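Local coordinates for protein indole-3-acetic acid-amido synthetase GH3.15 (Arabidopsis thaliana, PDB 6E1Q) that joins the auxin precursor indole-3-butyric acid to glutamine, and possibly cysteine, in an ATP-dependent acyl acid amido synthetase reaction, and also conjugates the herbicide 2,4-DB, at residues 37-40 with 41-44; 74-78 with 79-83; 395-398 with 399-403. All coordinates share one frame; numbering follows the deposited sequence.

Contact 1: residues 37-40 with 41-44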
ATOM      1  N   SER A  37       3.683  -5.140 -31.885  1.00 55.88           N
ATOM      2  CA  SER A  37       4.615  -4.930 -32.991  1.00 58.13           C
ATOM      3  C   SER A  37       6.057  -4.907 -32.496  1.00 47.87           C
ATOM      4  O   SER A  37       6.924  -5.584 -33.053  1.00 46.83           O
ATOM      5  CB  SER A  37       4.281  -3.638 -33.741  1.00 55.25           C
ATOM      6  OG  SER A  37       2.909  -3.578 -34.088  1.00 64.61           O
ATOM      7  N   ARG A  38       6.329  -4.143 -31.438  1.00 45.68           N
ATOM      8  CA  ARG A  38       7.704  -4.001 -30.970  1.00 47.60           C
ATOM      9  C   ARG A  38       8.238  -5.295 -30.366  1.00 51.03           C
ATOM     10  O   ARG A  38       9.448  -5.546 -30.433  1.00 43.69           O
ATOM     11  CB  ARG A  38       7.804  -2.847 -29.963  1.00 53.13           C
ATOM     12  CG  ARG A  38       7.948  -1.479 -30.647  1.00 71.74           C
ATOM     13  CD  ARG A  38       7.591  -0.282 -29.759  1.00 81.18           C
ATOM     14  NE  ARG A  38       7.111   0.855 -30.557  1.00 88.58           N
ATOM     15  CZ  ARG A  38       6.640   2.001 -30.059  1.00 84.14           C
ATOM     16  NH1 ARG A  38       6.572   2.195 -28.746  1.00 77.31           N
ATOM     17  NH2 ARG A  38       6.225   2.957 -30.880  1.00 82.04           N
ATOM     18  N   ASN A  39       7.365  -6.137 -29.801  1.00 44.13           N
ATOM     19  CA  ASN A  39       7.795  -7.343 -29.098  1.00 43.54           C
ATOM     20  C   ASN A  39       7.513  -8.618 -29.882  1.00 48.50           C
ATOM     21  O   ASN A  39       7.527  -9.711 -29.306  1.00 44.38           O
ATOM     22  CB  ASN A  39       7.134  -7.412 -27.721  1.00 41.80           C
ATOM     23  CG  ASN A  39       7.596  -6.298 -26.810  1.00 41.51           C
ATOM     24  OD1 ASN A  39       8.746  -6.278 -26.367  1.00 42.15           O
ATOM     25  ND2 ASN A  39       6.704  -5.355 -26.533  1.00 34.72           N
ATOM     26  N   ALA A  40       7.301  -8.494 -31.195  1.00 51.30           N
ATOM     27  CA  ALA A  40       6.855  -9.615 -32.014  1.00 47.99           C
ATOM     28  C   ALA A  40       7.897 -10.723 -32.111  1.00 50.79           C
ATOM     29  O   ALA A  40       7.546 -11.877 -32.378  1.00 47.05           O
ATOM     30  CB  ALA A  40       6.496  -9.120 -33.418  1.00 46.92           C
ATOM     31  N   GLN A  41       9.178 -10.406 -31.939  1.00 50.31           N
ATOM     32  CA  GLN A  41      10.202 -11.433 -32.044  1.00 48.47           C
ATOM     33  C   GLN A  41      10.755 -11.855 -30.687  1.00 48.33           C
ATOM     34  O   GLN A  41      11.739 -12.601 -30.645  1.00 52.16           O
ATOM     35  CB  GLN A  41      11.329 -10.976 -32.973  1.00 47.10           C
ATOM     36  CG  GLN A  41      10.896 -10.845 -34.442  1.00 64.88           C
ATOM     37  CD  GLN A  41      10.444 -12.177 -35.054  1.00 82.37           C
ATOM     38  OE1 GLN A  41       9.254 -12.382 -35.318  1.00 87.42           O
ATOM     39  NE2 GLN A  41      11.394 -13.082 -35.283  1.00 88.43           N
ATOM     40  N   THR A  42      10.148 -11.414 -29.580  1.00 43.49           N
ATOM     41  CA  THR A  42      10.519 -11.972 -28.282  1.00 42.32           C
ATOM     42  C   THR A  42      10.182 -13.459 -28.245  1.00 45.43           C
ATOM     43  O   THR A  42       9.283 -13.936 -28.946  1.00 44.08           O
ATOM     44  CB  THR A  42       9.802 -11.271 -27.120  1.00 39.68           C
ATOM     45  OG1 THR A  42       8.382 -11.474 -27.225  1.00 40.28           O
ATOM     46  CG2 THR A  42      10.125  -9.789 -27.085  1.00 38.35           C
ATOM     47  N   GLU A  43      10.919 -14.204 -27.426  1.00 45.70           N
ATOM     48  CA  GLU A  43      10.612 -15.625 -27.299  1.00 49.15           C
ATOM     49  C   GLU A  43       9.189 -15.822 -26.802  1.00 37.82           C
ATOM     50  O   GLU A  43       8.457 -16.666 -27.317  1.00 38.86           O
ATOM     51  CB  GLU A  43      11.606 -16.307 -26.356  1.00 45.91           C
ATOM     52  CG  GLU A  43      11.180 -17.705 -25.976  1.00 50.11           C
ATOM     53  CD  GLU A  43      12.180 -18.430 -25.086  1.00 52.05           C
ATOM     54  OE1 GLU A  43      13.404 -18.157 -25.160  1.00 50.96           O
ATOM     55  OE2 GLU A  43      11.727 -19.284 -24.305  1.00 46.53           O
ATOM     56  N   TYR A  44       8.764 -15.008 -25.836  1.00 38.56           N
ATOM     57  CA  TYR A  44       7.437 -15.187 -25.250  1.00 44.07           C
ATOM     58  C   TYR A  44       6.330 -14.952 -26.276  1.00 43.70           C
ATOM     59  O   TYR A  44       5.441 -15.792 -26.454  1.00 43.57           O
ATOM     60  CB  TYR A  44       7.253 -14.251 -24.048  1.00 32.17           C
ATOM     61  CG  TYR A  44       5.992 -14.584 -23.280  1.00 44.11           C
ATOM     62  CD1 TYR A  44       6.014 -15.546 -22.282  1.00 39.83           C
ATOM     63  CD2 TYR A  44       4.769 -13.981 -23.590  1.00 35.36           C
ATOM     64  CE1 TYR A  44       4.876 -15.889 -21.595  1.00 45.14           C
ATOM     65  CE2 TYR A  44       3.619 -14.320 -22.899  1.00 41.03           C
ATOM     66  CZ  TYR A  44       3.686 -15.274 -21.895  1.00 45.84           C
ATOM     67  OH  TYR A  44       2.574 -15.648 -21.186  1.00 46.85           O
TER
HETATM   68  O   HOH W   1      10.445  -8.300 -30.901  1.00 54.79           O
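Thr42 reaches back over a type I beta turn to Asn39, with Ala40 and Gln41 at the corner. Asn39 O takes two bonds from Thr42. The hydroxyl OG1 of Thr42 donates to Asn39 O at 2.9 Å, in the carbonyl plane. Thr42 N also donates to Asn39 O at 3.1 Å, but from above that plane. With chi1 at 63°, OG1 sits between the backbone N and the carbonyl carbon of Thr42, and Thr42 CG2 comes to 3.4 Å from Asn39 O. The two side chains cross obliquely, with Asn39 OD1 3.8 Å from Thr42 CG2. OG1 of Thr42 also accepts from Leu45 N, which makes Thr42 the N-cap of the next helix. A valine in its place would probably leave Asn39 O with one bond fewer and Leu45 N without its cap.

Ala40 and Gln41 are the corner residues. The Gln41 chain bends at chi2 (-63°), and its backbone N is held by a water. This water accepts from Gln41 N at 2.7 Å and donates to the carbonyl O of Arg38, the last residue of helix 24-38.

The turn links helix 24-38 to helix 43-49. Asn39 is tied by OD1 to Asp88 N and by ND2 to Ile35 O in the first helix. Tyr44 packs edge-to-face on Tyr73 of helix 67-78.

Contact 2: residues 74-78 with 79-83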
ATOM      1  N   ILE A  74      11.394 -14.902 -15.965  1.00 34.41           N
ATOM      2  CA  ILE A  74      12.086 -13.934 -15.117  1.00 33.15           C
ATOM      3  C   ILE A  74      13.342 -14.551 -14.511  1.00 31.99           C
ATOM      4  O   ILE A  74      14.402 -13.911 -14.457  1.00 31.80           O
ATOM      5  CB  ILE A  74      11.125 -13.404 -14.035  1.00 28.26           C
ATOM      6  CG1 ILE A  74       9.916 -12.753 -14.710  1.00 33.86           C
ATOM      7  CG2 ILE A  74      11.831 -12.366 -13.134  1.00 27.81           C
ATOM      8  CD1 ILE A  74       8.801 -12.389 -13.744  1.00 41.01           C
ATOM      9  N   ASP A  75      13.249 -15.808 -14.056  1.00 32.24           N
ATOM     10  CA  ASP A  75      14.420 -16.476 -13.495  1.00 37.62           C
ATOM     11  C   ASP A  75      15.508 -16.643 -14.553  1.00 38.05           C
ATOM     12  O   ASP A  75      16.699 -16.470 -14.263  1.00 31.66           O
ATOM     13  CB  ASP A  75      14.029 -17.839 -12.900  1.00 36.79           C
ATOM     14  CG  ASP A  75      13.264 -17.722 -11.570  1.00 42.33           C
ATOM     15  OD1 ASP A  75      13.415 -16.710 -10.842  1.00 43.57           O
ATOM     16  OD2 ASP A  75      12.510 -18.663 -11.242  1.00 47.74           O
ATOM     17  N   ARG A  76      15.127 -16.977 -15.790  1.00 29.75           N
ATOM     18  CA  ARG A  76      16.150 -17.145 -16.822  1.00 29.50           C
ATOM     19  C   ARG A  76      16.832 -15.823 -17.142  1.00 31.50           C
ATOM     20  O   ARG A  76      18.052 -15.794 -17.361  1.00 29.33           O
ATOM     21  CB  ARG A  76      15.574 -17.792 -18.092  1.00 34.67           C
ATOM     22  CG  ARG A  76      14.947 -19.175 -17.823  1.00 35.40           C
ATOM     23  CD  ARG A  76      14.195 -19.803 -19.002  1.00 36.68           C
ATOM     24  NE  ARG A  76      14.802 -19.580 -20.306  1.00 34.49           N
ATOM     25  CZ  ARG A  76      14.121 -19.481 -21.440  1.00 36.09           C
ATOM     26  NH1 ARG A  76      12.790 -19.528 -21.432  1.00 39.52           N
ATOM     27  NH2 ARG A  76      14.767 -19.301 -22.580  1.00 35.03           N
ATOM     28  N   ILE A  77      16.077 -14.718 -17.162  1.00 26.78           N
ATOM     29  CA  ILE A  77      16.738 -13.436 -17.387  1.00 31.61           C
ATOM     30  C   ILE A  77      17.655 -13.112 -16.217  1.00 32.66           C
ATOM     31  O   ILE A  77      18.793 -12.646 -16.399  1.00 32.63           O
ATOM     32  CB  ILE A  77      15.694 -12.325 -17.614  1.00 30.62           C
ATOM     33  CG1 ILE A  77      15.024 -12.478 -18.981  1.00 31.14           C
ATOM     34  CG2 ILE A  77      16.337 -10.947 -17.451  1.00 31.60           C
ATOM     35  CD1 ILE A  77      13.607 -11.863 -19.059  1.00 31.06           C
ATOM     36  N   ALA A  78      17.175 -13.366 -14.996  1.00 30.65           N
ATOM     37  CA  ALA A  78      17.992 -13.150 -13.810  1.00 34.99           C
ATOM     38  C   ALA A  78      19.296 -13.923 -13.889  1.00 37.38           C
ATOM     39  O   ALA A  78      20.315 -13.490 -13.321  1.00 31.82           O
ATOM     40  CB  ALA A  78      17.209 -13.554 -12.560  1.00 33.41           C
ATOM     41  N   ASN A  79      19.292 -15.051 -14.604  1.00 30.34           N
ATOM     42  CA  ASN A  79      20.471 -15.897 -14.715  1.00 28.63           C
ATOM     43  C   ASN A  79      21.379 -15.535 -15.888  1.00 29.66           C
ATOM     44  O   ASN A  79      22.462 -16.127 -16.031  1.00 34.58           O
ATOM     45  CB  ASN A  79      20.070 -17.369 -14.833  1.00 45.73           C
ATOM     46  CG  ASN A  79      21.238 -18.295 -14.519  1.00 54.97           C
ATOM     47  OD1 ASN A  79      21.826 -18.213 -13.438  1.00 62.98           O
ATOM     48  ND2 ASN A  79      21.603 -19.148 -15.477  1.00 61.77           N
ATOM     49  N   GLY A  80      20.988 -14.590 -16.730  1.00 34.19           N
ATOM     50  CA  GLY A  80      21.855 -14.142 -17.810  1.00 31.98           C
ATOM     51  C   GLY A  80      21.273 -14.258 -19.206  1.00 35.40           C
ATOM     52  O   GLY A  80      21.936 -13.834 -20.163  1.00 35.71           O
ATOM     53  N   GLU A  81      20.077 -14.820 -19.387  1.00 31.25           N
ATOM     54  CA  GLU A  81      19.497 -14.871 -20.722  1.00 34.61           C
ATOM     55  C   GLU A  81      18.990 -13.479 -21.116  1.00 32.51           C
ATOM     56  O   GLU A  81      18.645 -12.671 -20.252  1.00 31.53           O
ATOM     57  CB  GLU A  81      18.358 -15.887 -20.774  1.00 31.63           C
ATOM     58  CG  GLU A  81      18.849 -17.312 -20.513  1.00 40.06           C
ATOM     59  CD  GLU A  81      17.957 -18.396 -21.094  1.00 44.30           C
ATOM     60  OE1 GLU A  81      17.652 -19.335 -20.337  1.00 40.61           O
ATOM     61  OE2 GLU A  81      17.624 -18.367 -22.297  1.00 38.67           O
ATOM     62  N   PRO A  82      18.945 -13.167 -22.410  1.00 37.91           N
ATOM     63  CA  PRO A  82      18.678 -11.778 -22.807  1.00 39.44           C
ATOM     64  C   PRO A  82      17.237 -11.360 -22.547  1.00 39.95           C
ATOM     65  O   PRO A  82      16.322 -12.178 -22.414  1.00 37.28           O
ATOM     66  CB  PRO A  82      19.016 -11.752 -24.310  1.00 38.95           C
ATOM     67  CG  PRO A  82      19.096 -13.208 -24.728  1.00 45.06           C
ATOM     68  CD  PRO A  82      19.460 -13.992 -23.527  1.00 34.48           C
ATOM     69  N   SER A  83      17.059 -10.036 -22.463  1.00 35.96           N
ATOM     70  CA  SER A  83      15.742  -9.441 -22.223  1.00 39.59           C
ATOM     71  C   SER A  83      14.697  -9.872 -23.249  1.00 38.77           C
ATOM     72  O   SER A  83      13.496  -9.865 -22.931  1.00 39.23           O
ATOM     73  CB  SER A  83      15.849  -7.908 -22.227  1.00 45.76           C
ATOM     74  OG  SER A  83      16.561  -7.423 -21.093  0.68 52.66           O
TER
HETATM   75  O   HOH W   2      19.963 -10.794 -18.680  1.00 44.35           O
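Arg76 and Glu81 form a salt bridge across the end of helix 67-78. The guanidinium takes the carboxylate side-on, one nitrogen to each oxygen. Arg76 NE donates to Glu81 OE1 at 2.9 Å, almost straight and within the guanidinium plane. Arg76 NH2 donates to Glu81 OE2 at 3.0 Å, slightly tilted from that plane. Both oxygens are met from above the carboxylate plane, and the two flat groups are 55° apart. A bend at chi3 of Arg76 (38°) brings the guanidinium round to this carboxylate. Glu81 OE1 also lies 3.4 Å from Arg76 CB. Arg76 NH1 also pairs with Glu43.

Backbone bonds close the helix in a Schellman motif. Glu81 N donates to Arg76 O at 3.0 Å, and Gly80 N donates to Ile77 O at 3.0 Å. Gly80 has a phi of 123°, where a side chain would press on the carbonyl oxygen of Asn79, so glycine suits this place. Asn79 N shares weak bonds with Asp75 O and Arg76 O.

Ile77 supplies the weaker contacts, CH groups set against carbonyl oxygens. Its CA makes a CH...O contact with Glu81 O at 3.5 Å, and its CG1 lies 3.7 Å from Pro82 O. A water donates to both Ile77 O and Glu81 O. Beyond the turn, Ser83 OG bonds to Ile91 N, at the start of strand 91-97. Ala78 O accepts from Thr153 OG1.

Contact 3: residues 395-398 with 399-403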
ATOM      1  N   VAL A 395      -3.270  -7.183 -17.327  1.00 32.55           N
ATOM      2  CA  VAL A 395      -2.485  -6.103 -17.913  1.00 31.26           C
ATOM      3  C   VAL A 395      -1.484  -6.659 -18.910  1.00 32.15           C
ATOM      4  O   VAL A 395      -0.889  -7.724 -18.713  1.00 34.68           O
ATOM      5  CB  VAL A 395      -1.778  -5.245 -16.842  1.00 31.48           C
ATOM      6  CG1 VAL A 395      -2.795  -4.709 -15.828  1.00 29.02           C
ATOM      7  CG2 VAL A 395      -0.637  -6.043 -16.144  1.00 28.55           C
ATOM      8  N   THR A 396      -1.242  -5.912 -19.958  1.00 31.27           N
ATOM      9  CA  THR A 396      -0.275  -6.209 -20.963  1.00 27.86           C
ATOM     10  C   THR A 396       0.554  -4.952 -20.996  1.00 39.60           C
ATOM     11  O   THR A 396       0.055  -3.890 -21.215  1.00 36.98           O
ATOM     12  CB  THR A 396      -0.910  -6.481 -22.291  1.00 30.35           C
ATOM     13  OG1 THR A 396      -1.525  -7.736 -22.228  1.00 38.37           O
ATOM     14  CG2 THR A 396       0.090  -6.542 -23.321  1.00 30.81           C
ATOM     15  N   THR A 397       1.837  -5.106 -20.793  1.00 32.31           N
ATOM     16  CA  THR A 397       2.752  -4.010 -20.614  1.00 34.13           C
ATOM     17  C   THR A 397       3.926  -3.875 -21.529  1.00 36.58           C
ATOM     18  O   THR A 397       4.134  -4.650 -22.372  1.00 34.86           O
ATOM     19  CB  THR A 397       3.339  -4.043 -19.185  1.00 32.20           C
ATOM     20  OG1 THR A 397       4.364  -4.997 -19.114  1.00 33.19           O
ATOM     21  CG2 THR A 397       2.344  -4.450 -18.205  1.00 33.80           C
ATOM     22  N   PHE A 398       4.665  -2.822 -21.289  1.00 35.97           N
ATOM     23  CA  PHE A 398       5.858  -2.491 -22.001  1.00 38.06           C
ATOM     24  C   PHE A 398       7.121  -3.063 -21.378  1.00 44.71           C
ATOM     25  O   PHE A 398       8.162  -2.803 -21.857  1.00 45.62           O
ATOM     26  CB  PHE A 398       6.016  -0.995 -22.111  1.00 48.39           C
ATOM     27  CG  PHE A 398       5.059  -0.327 -23.051  1.00 55.42           C
ATOM     28  CD1 PHE A 398       5.258  -0.362 -24.389  1.00 48.02           C
ATOM     29  CD2 PHE A 398       3.978   0.347 -22.582  1.00 61.45           C
ATOM     30  CE1 PHE A 398       4.415   0.254 -25.241  1.00 56.67           C
ATOM     31  CE2 PHE A 398       3.110   0.958 -23.446  1.00 58.61           C
ATOM     32  CZ  PHE A 398       3.329   0.902 -24.772  1.00 48.76           C
ATOM     33  N   SER A 399       7.022  -3.799 -20.294  1.00 35.96           N
ATOM     34  CA  SER A 399       8.156  -4.463 -19.654  1.00 35.88           C
ATOM     35  C   SER A 399       7.982  -5.983 -19.624  1.00 40.28           C
ATOM     36  O   SER A 399       8.361  -6.634 -18.650  1.00 35.84           O
ATOM     37  CB  SER A 399       8.364  -3.918 -18.238  1.00 26.83           C
ATOM     38  OG  SER A 399       8.915  -2.605 -18.290  1.00 34.16           O
ATOM     39  N   GLY A 400       7.374  -6.559 -20.666  1.00 35.80           N
ATOM     40  CA  GLY A 400       7.401  -7.998 -20.851  1.00 32.82           C
ATOM     41  C   GLY A 400       6.320  -8.805 -20.162  1.00 38.00           C
ATOM     42  O   GLY A 400       6.487 -10.019 -20.011  1.00 38.89           O
ATOM     43  N   LEU A 401       5.211  -8.193 -19.753  1.00 33.00           N
ATOM     44  CA  LEU A 401       4.047  -8.936 -19.273  1.00 32.61           C
ATOM     45  C   LEU A 401       2.907  -8.836 -20.283  1.00 38.86           C
ATOM     46  O   LEU A 401       2.643  -7.760 -20.839  1.00 38.71           O
ATOM     47  CB  LEU A 401       3.591  -8.417 -17.912  1.00 36.81           C
ATOM     48  CG  LEU A 401       4.686  -8.479 -16.839  1.00 38.61           C
ATOM     49  CD1 LEU A 401       4.176  -7.888 -15.547  1.00 41.16           C
ATOM     50  CD2 LEU A 401       5.154  -9.919 -16.631  1.00 31.63           C
ATOM     51  N   TYR A 402       2.223  -9.960 -20.508  1.00 30.42           N
ATOM     52  CA  TYR A 402       1.176 -10.061 -21.513  1.00 33.78           C
ATOM     53  C   TYR A 402      -0.021 -10.746 -20.877  1.00 36.68           C
ATOM     54  O   TYR A 402       0.092 -11.890 -20.426  1.00 35.85           O
ATOM     55  CB  TYR A 402       1.683 -10.834 -22.733  1.00 35.74           C
ATOM     56  CG  TYR A 402       2.943 -10.224 -23.289  1.00 37.18           C
ATOM     57  CD1 TYR A 402       2.879  -9.165 -24.190  1.00 34.88           C
ATOM     58  CD2 TYR A 402       4.198 -10.679 -22.890  1.00 34.37           C
ATOM     59  CE1 TYR A 402       4.026  -8.593 -24.697  1.00 34.27           C
ATOM     60  CE2 TYR A 402       5.362 -10.115 -23.397  1.00 34.48           C
ATOM     61  CZ  TYR A 402       5.261  -9.068 -24.299  1.00 38.90           C
ATOM     62  OH  TYR A 402       6.384  -8.475 -24.812  1.00 36.15           O
ATOM     63  N   ARG A 403      -1.146 -10.033 -20.809  1.00 30.79           N
ATOM     64  CA  ARG A 403      -2.398 -10.545 -20.240  1.00 36.73           C
ATOM     65  C   ARG A 403      -2.158 -11.180 -18.877  1.00 36.97           C
ATOM     66  O   ARG A 403      -2.461 -12.351 -18.632  1.00 33.50           O
ATOM     67  CB  ARG A 403      -3.082 -11.537 -21.180  1.00 35.93           C
ATOM     68  CG  ARG A 403      -3.115 -11.062 -22.616  1.00 40.92           C
ATOM     69  CD  ARG A 403      -4.042 -11.906 -23.453  1.00 40.38           C
ATOM     70  NE  ARG A 403      -5.439 -11.538 -23.249  1.00 45.82           N
ATOM     71  CZ  ARG A 403      -6.468 -12.295 -23.615  1.00 51.81           C
ATOM     72  NH1 ARG A 403      -6.256 -13.472 -24.196  1.00 51.64           N
ATOM     73  NH2 ARG A 403      -7.704 -11.876 -23.399  1.00 58.41           N
TER
HETATM   74  O   HOH W   3       6.790  -5.641 -23.319  1.00 45.46           O
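Thr396 and Thr397 face Leu401, Tyr402 and Arg403 across the buried loop that joins antiparallel strands 390-396 and 404-416 of the GH3 central domain. Thr397 N donates to Leu401 O at 2.8 Å, nearly straight. The same oxygen receives a CH...O contact from Thr396 CA at 3.3 Å. Next to it, Thr396 OG1 accepts from Arg403 N at 2.7 Å, so a hydroxyl serves this amide while Val395 O lies at a poor angle to it. Thr396 CG2 lies 3.9 Å from Tyr402 CD1.

The bend holds an ST turn. Thr397 OG1 accepts from Ser399 N at 3.1 Å and weakly from Leu401 N at 3.4 Å. A chi1 of 79° turns this hydroxyl in towards the loop amides. The Thr397 and Leu401 side chains lie side by side, with OG1 of the former 3.7 Å from CB of the latter. Gly400 has a positive phi at which a CB would crowd the carbonyl oxygen of Ser399. A water accepts from Gly400 N and donates to Thr397 O and Tyr402 OH.

Polar side-chain ends are tied to the surroundings. Ser399 OG bonds to Asp114, Tyr402 OH to Ile86 O, and Arg403 to Val62 O and, by a salt bridge, Glu358. Leu401 touches Glu330, an ATP-binding residue.

How the contacts relate
The contacts come in the order 1, 2, 3 along the chain, and they gather on one side of its centre. Contacts 1 and 2 belong to the GH3 N-terminal domain, contact 3 to the central one. The centres of contacts 1 and 3 are about 11 Å apart, and contact 2 is about 16 Å from the first and 17 Å from the third. Contact 1 touches both others. Glu43 OE2 forms a salt bridge with Arg76 NH1 at 3.1 Å. The rings of Tyr44 and Tyr402 meet nearly parallel. Contacts 2 and 3 do not touch. Thus the start of helix 43-49, with the turn before it, touches the end of helix 67-78 and the central-domain loop.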